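Local coordinates for protein cytosolic acyl coenzyme A thioester hydrolase (Mus musculus, PDB 2V1O) that hydrolyses long-chain and medium-chain acyl-CoAs, palmitoyl-CoA preferentially, to free fatty acids and coenzyme A, here represented by its N-terminal hotdog domain, at residues T75-H80 against I125-Q130. Sequence-based numbering, arbitrary orientation.
Sequences TYTSKH and IVYLRQ. With COA (coenzyme A), chain G.
With chi1 at -59°, Tyr-127 sets its ring opposite its own carbonyl carbon and carries the phenol out to the end of strand 67-77, while Ile-125, whose chi1 of 54° places CG1 between N and C and whose chain is extended beyond CG1, brings CD1 up to the backbone joining Thr-75 and Tyr-76. The Tyr-127 hydroxyl receives a weak hydrogen bond from Thr-77 N, long at 3.4 Å to OH yet fairly straight at 158°. A water adds a second, indirect link, bonding both Tyr-127 OH and Thr-77 O; the hydroxyl thus meets the amide of Thr-77 directly and its carbonyl through the water. Tyr-127 OH lies 3.1 Å from Tyr-76 CD1, obliquely to that ring, and Thr-75 O sits in the plane of the Tyr-127 ring at its edge, 3.6 Å from CE1. In the hotdog domain this joins the end of a sheet strand to the linker that runs from strand 98-112 to helix 130-146. The strand is irregular here: Thr-75 and Tyr-76 both pair with Glu-83, a classic beta bulge. Beside the phenol, the methyls Thr-77 CG2 and Ile-125 CG2 meet at 3.8 Å, and both side chains also touch His-37 of helix 19-38. A second water links Thr-77 OG1, 2.9 Å away, to Ile-125 N, which donates to it. Beyond the strand end the chain turns to coenzyme A, where phosphate oxygen O9A takes hydrogen bonds from Ser-78 OG at 2.6 Å and from His-80 N at 2.9 Å; Tyr-140, Lys-144 and Arg-147 also hydrogen-bond the coenzyme A.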
ATOM      1  N   THR A  75      22.328 -21.502   4.405  1.00 11.43           N
ATOM      2  CA  THR A  75      23.437 -22.265   3.848  1.00 11.51           C
ATOM      3  C   THR A  75      24.668 -22.261   4.751  1.00 11.51           C
ATOM      4  O   THR A  75      25.571 -23.088   4.588  1.00 11.51           O
ATOM      5  CB  THR A  75      23.783 -21.762   2.440  1.00 11.94           C
ATOM      6  OG1 THR A  75      23.958 -20.337   2.468  1.00 11.60           O
ATOM      7  CG2 THR A  75      22.645 -22.108   1.484  1.00 10.86           C
ATOM      8  N   TYR A  76      24.699 -21.327   5.703  1.00 11.86           N
ATOM      9  CA  TYR A  76      25.779 -21.265   6.688  1.00 11.76           C
ATOM     10  C   TYR A  76      25.357 -20.497   7.937  1.00 11.56           C
ATOM     11  O   TYR A  76      24.521 -19.584   7.870  1.00 11.48           O
ATOM     12  CB  TYR A  76      27.050 -20.625   6.085  1.00 11.68           C
ATOM     13  CG  TYR A  76      28.260 -20.724   6.989  1.00 12.77           C
ATOM     14  CD1 TYR A  76      28.929 -21.939   7.160  1.00 11.49           C
ATOM     15  CD2 TYR A  76      28.718 -19.614   7.699  1.00 12.14           C
ATOM     16  CE1 TYR A  76      30.021 -22.042   7.999  1.00 13.54           C
ATOM     17  CE2 TYR A  76      29.814 -19.709   8.544  1.00 11.99           C
ATOM     18  CZ  TYR A  76      30.461 -20.926   8.683  1.00 12.11           C
ATOM     19  OH  TYR A  76      31.538 -21.035   9.520  1.00 12.73           O
ATOM     20  N   THR A  77      25.930 -20.882   9.077  1.00 11.30           N
ATOM     21  CA  THR A  77      25.849 -20.063  10.286  1.00 11.73           C
ATOM     22  C   THR A  77      27.235 -19.912  10.921  1.00 12.03           C
ATOM     23  O   THR A  77      27.996 -20.884  11.022  1.00 12.28           O
ATOM     24  CB  THR A  77      24.837 -20.614  11.337  1.00 11.56           C
ATOM     25  OG1 THR A  77      25.254 -21.911  11.797  1.00 12.65           O
ATOM     26  CG2 THR A  77      23.407 -20.676  10.772  1.00 11.70           C
ATOM     27  N   SER A  78      27.559 -18.686  11.318  1.00 12.63           N
ATOM     28  CA  SER A  78      28.752 -18.402  12.105  1.00 12.72           C
ATOM     29  C   SER A  78      28.297 -18.229  13.555  1.00 13.25           C
ATOM     30  O   SER A  78      27.141 -18.538  13.880  1.00 13.06           O
ATOM     31  CB  SER A  78      29.461 -17.148  11.583  1.00 12.87           C
ATOM     32  OG  SER A  78      28.674 -15.981  11.799  1.00 12.29           O
ATOM     33  N   LYS A  79      29.182 -17.738  14.426  1.00 13.01           N
ATOM     34  CA  LYS A  79      28.818 -17.570  15.834  1.00 13.31           C
ATOM     35  C   LYS A  79      27.622 -16.625  16.018  1.00 12.49           C
ATOM     36  O   LYS A  79      26.731 -16.907  16.822  1.00 12.48           O
ATOM     37  CB  LYS A  79      30.010 -17.101  16.675  1.00 13.38           C
ATOM     38  CG  LYS A  79      29.707 -17.095  18.176  1.00 14.41           C
ATOM     39  CD  LYS A  79      30.938 -16.913  19.044  1.00 14.91           C
ATOM     40  CE  LYS A  79      30.535 -16.801  20.508  1.00 17.24           C
ATOM     41  NZ  LYS A  79      31.722 -16.751  21.417  1.00 19.90           N
ATOM     42  N   HIS A  80      27.611 -15.528  15.260  1.00 11.93           N
ATOM     43  CA  HIS A  80      26.594 -14.480  15.399  1.00 11.65           C
ATOM     44  C   HIS A  80      25.931 -14.053  14.090  1.00 11.06           C
ATOM     45  O   HIS A  80      25.325 -12.977  14.027  1.00 10.62           O
ATOM     46  CB  HIS A  80      27.192 -13.237  16.068  1.00 11.71           C
ATOM     47  CG  HIS A  80      27.927 -13.522  17.338  1.00 12.45           C
ATOM     48  ND1 HIS A  80      27.286 -13.755  18.534  1.00 13.82           N
ATOM     49  CD2 HIS A  80      29.252 -13.605  17.597  1.00 11.89           C
ATOM     50  CE1 HIS A  80      28.186 -13.966  19.479  1.00 13.29           C
ATOM     51  NE2 HIS A  80      29.386 -13.881  18.937  1.00 15.04           N
ATOM     52  N   ILE A 125      23.373 -24.886  12.387  1.00 18.23           N
ATOM     53  CA  ILE A 125      22.515 -25.665  11.485  1.00 19.28           C
ATOM     54  C   ILE A 125      23.077 -27.057  11.231  1.00 19.83           C
ATOM     55  O   ILE A 125      24.262 -27.303  11.442  1.00 20.31           O
ATOM     56  CB  ILE A 125      22.279 -24.972  10.112  1.00 19.29           C
ATOM     57  CG1 ILE A 125      23.606 -24.603   9.425  1.00 19.25           C
ATOM     58  CG2 ILE A 125      21.355 -23.782  10.273  1.00 19.90           C
ATOM     59  CD1 ILE A 125      23.484 -24.389   7.907  1.00 19.65           C
ATOM     60  N   VAL A 126      22.222 -27.969  10.781  1.00 20.45           N
ATOM     61  CA  VAL A 126      22.690 -29.278  10.350  1.00 20.81           C
ATOM     62  C   VAL A 126      23.122 -29.206   8.879  1.00 21.01           C
ATOM     63  O   VAL A 126      22.449 -28.586   8.050  1.00 20.93           O
ATOM     64  CB  VAL A 126      21.653 -30.420  10.632  1.00 20.95           C
ATOM     65  CG1 VAL A 126      20.427 -30.327   9.727  1.00 21.65           C
ATOM     66  CG2 VAL A 126      22.311 -31.794  10.511  1.00 21.45           C
ATOM     67  N   TYR A 127      24.282 -29.787   8.587  1.00 21.14           N
ATOM     68  CA  TYR A 127      24.745 -29.966   7.209  1.00 21.50           C
ATOM     69  C   TYR A 127      24.607 -31.434   6.833  1.00 21.69           C
ATOM     70  O   TYR A 127      24.871 -32.310   7.656  1.00 21.47           O
ATOM     71  CB  TYR A 127      26.208 -29.521   7.058  1.00 21.55           C
ATOM     72  CG  TYR A 127      26.435 -28.073   7.435  1.00 21.35           C
ATOM     73  CD1 TYR A 127      26.273 -27.058   6.495  1.00 21.81           C
ATOM     74  CD2 TYR A 127      26.809 -27.721   8.737  1.00 21.56           C
ATOM     75  CE1 TYR A 127      26.474 -25.722   6.836  1.00 21.51           C
ATOM     76  CE2 TYR A 127      27.015 -26.389   9.093  1.00 21.73           C
ATOM     77  CZ  TYR A 127      26.843 -25.394   8.131  1.00 22.21           C
ATOM     78  OH  TYR A 127      27.034 -24.073   8.465  1.00 22.29           O
ATOM     79  N   LEU A 128      24.185 -31.696   5.597  1.00 22.04           N
ATOM     80  CA  LEU A 128      24.130 -33.060   5.071  1.00 22.62           C
ATOM     81  C   LEU A 128      25.540 -33.599   4.804  1.00 22.81           C
ATOM     82  O   LEU A 128      25.813 -34.785   5.007  1.00 22.54           O
ATOM     83  CB  LEU A 128      23.289 -33.127   3.786  1.00 22.68           C
ATOM     84  CG  LEU A 128      21.792 -32.771   3.755  1.00 23.42           C
ATOM     85  CD1 LEU A 128      21.032 -33.253   4.994  1.00 24.03           C
ATOM     86  CD2 LEU A 128      21.568 -31.273   3.523  1.00 23.44           C
ATOM     87  N   ARG A 129      26.425 -32.717   4.345  1.00 23.33           N
ATOM     88  CA  ARG A 129      27.814 -33.073   4.052  1.00 23.88           C
ATOM     89  C   ARG A 129      28.762 -32.017   4.622  1.00 23.97           C
ATOM     90  O   ARG A 129      28.420 -30.827   4.662  1.00 23.82           O
ATOM     91  CB  ARG A 129      28.026 -33.210   2.542  1.00 23.79           C
ATOM     92  CG  ARG A 129      27.152 -34.273   1.871  1.00 24.35           C
ATOM     93  CD  ARG A 129      27.425 -34.388   0.372  1.00 24.75           C
ATOM     94  NE  ARG A 129      27.534 -33.084  -0.285  1.00 27.42           N
ATOM     95  CZ  ARG A 129      26.502 -32.322  -0.646  1.00 28.50           C
ATOM     96  NH1 ARG A 129      25.254 -32.720  -0.419  1.00 28.93           N
ATOM     97  NH2 ARG A 129      26.722 -31.151  -1.232  1.00 28.92           N
ATOM     98  N   GLN A 130      29.941 -32.457   5.068  1.00 24.09           N
ATOM     99  CA  GLN A 130      30.958 -31.548   5.617  1.00 24.47           C
ATOM    100  C   GLN A 130      31.347 -30.467   4.607  1.00 24.02           C
ATOM    101  O   GLN A 130      31.634 -29.331   4.988  1.00 24.06           O
ATOM    102  CB  GLN A 130      32.206 -32.312   6.069  1.00 24.49           C
ATOM    103  CG  GLN A 130      33.211 -31.444   6.838  1.00 25.60           C
ATOM    104  CD  GLN A 130      34.550 -32.120   7.049  1.00 25.61           C
ATOM    105  OE1 GLN A 130      34.842 -32.615   8.140  1.00 28.05           O
ATOM    106  NE2 GLN A 130      35.377 -32.145   6.007  1.00 27.42           N
TER
HETATM  107  N1A COA G1162      27.907  -8.498   6.893  1.00 21.02           N
HETATM  108  C2A COA G1162      27.991  -9.759   7.436  1.00 21.40           C
HETATM  109  N3A COA G1162      28.197  -9.903   8.789  1.00 21.23           N
HETATM  110  C4A COA G1162      28.310  -8.797   9.571  1.00 20.74           C
HETATM  111  C5A COA G1162      28.220  -7.515   9.047  1.00 21.09           C
HETATM  112  C6A COA G1162      28.014  -7.368   7.686  1.00 20.93           C
HETATM  113  N6A COA G1162      27.942  -6.160   7.132  1.00 21.04           N
HETATM  114  N7A COA G1162      28.370  -6.629  10.066  1.00 21.85           N
HETATM  115  C8A COA G1162      28.551  -7.325  11.208  1.00 21.25           C
HETATM  116  N9A COA G1162      28.515  -8.661  10.911  1.00 21.64           N
HETATM  117  C1B COA G1162      28.511  -9.791  11.840  1.00 21.11           C
HETATM  118  C2B COA G1162      29.896 -10.063  12.408  1.00 22.07           C
HETATM  119  O2B COA G1162      30.689 -10.781  11.490  1.00 21.82           O
HETATM  120  C3B COA G1162      29.540 -10.814  13.682  1.00 21.14           C
HETATM  121  O3B COA G1162      29.341 -12.196  13.450  1.00 22.85           O
HETATM  122  P3B COA G1162      30.447 -13.294  13.869  1.00 22.47           P
HETATM  123  O7A COA G1162      31.629 -13.094  12.977  1.00 22.70           O
HETATM  124  O8A COA G1162      30.834 -13.056  15.309  1.00 23.11           O
HETATM  125  O9A COA G1162      29.857 -14.668  13.673  1.00 22.85           O
HETATM  126  C4B COA G1162      28.194 -10.211  14.082  1.00 21.99           C
HETATM  127  O4B COA G1162      27.701  -9.511  12.955  1.00 22.50           O
HETATM  128  C5B COA G1162      28.293  -9.272  15.280  1.00 22.70           C
HETATM  129  O5B COA G1162      29.349  -8.353  15.113  1.00 24.57           O
HETATM  130  P1A COA G1162      29.499  -7.154  16.168  1.00 26.82           P
HETATM  131  O1A COA G1162      29.216  -7.673  17.551  1.00 27.62           O
HETATM  132  O2A COA G1162      30.878  -6.556  16.008  1.00 25.82           O
HETATM  133  O3A COA G1162      28.368  -6.074  15.786  1.00 26.61           O
HETATM  134  P2A COA G1162      28.564  -4.858  14.756  1.00 27.76           P
HETATM  135  O4A COA G1162      29.460  -5.226  13.599  1.00 26.38           O
HETATM  136  O5A COA G1162      29.011  -3.599  15.463  1.00 27.37           O
HETATM  137  O6A COA G1162      27.055  -4.634  14.261  1.00 27.77           O
HETATM  138  CBP COA G1162      25.046  -5.100  13.031  1.00 25.26           C
HETATM  139  CCP COA G1162      26.452  -5.580  13.393  1.00 26.55           C
HETATM  140  CDP COA G1162      24.519  -5.954  11.872  1.00 26.06           C
HETATM  141  CEP COA G1162      24.168  -5.337  14.260  1.00 26.61           C
HETATM  142  CAP COA G1162      25.112  -3.614  12.652  1.00 24.18           C
HETATM  143  OAP COA G1162      25.987  -3.400  11.563  1.00 22.98           O
HETATM  144  C9P COA G1162      23.757  -3.028  12.334  1.00 22.45           C
HETATM  145  O9P COA G1162      22.872  -2.736  13.373  1.00 22.40           O
HETATM  146  N8P COA G1162      23.477  -2.812  11.056  1.00 21.87           N
HETATM  147  C7P COA G1162      22.149  -2.434  10.605  1.00 22.35           C
HETATM  148  C6P COA G1162      21.211  -3.639  10.531  1.00 20.06           C
HETATM  149  C5P COA G1162      19.861  -3.184  10.022  1.00 20.89           C
HETATM  150  O5P COA G1162      19.129  -2.503  10.761  1.00 19.80           O
HETATM  151  N4P COA G1162      19.538  -3.554   8.780  1.00 21.81           N
HETATM  152  C3P COA G1162      18.542  -2.862   7.966  1.00 25.57           C
HETATM  153  C2P COA G1162      18.909  -1.397   7.640  1.00 25.87           C
HETATM  154  S1P COA G1162      17.513  -0.697   6.733  1.00 33.47           S
HETATM  155  O   HOH W   1      28.414 -23.515  10.651  1.00 31.28           O
HETATM  156  O   HOH W   2      26.332 -24.579  12.081  1.00 38.86           O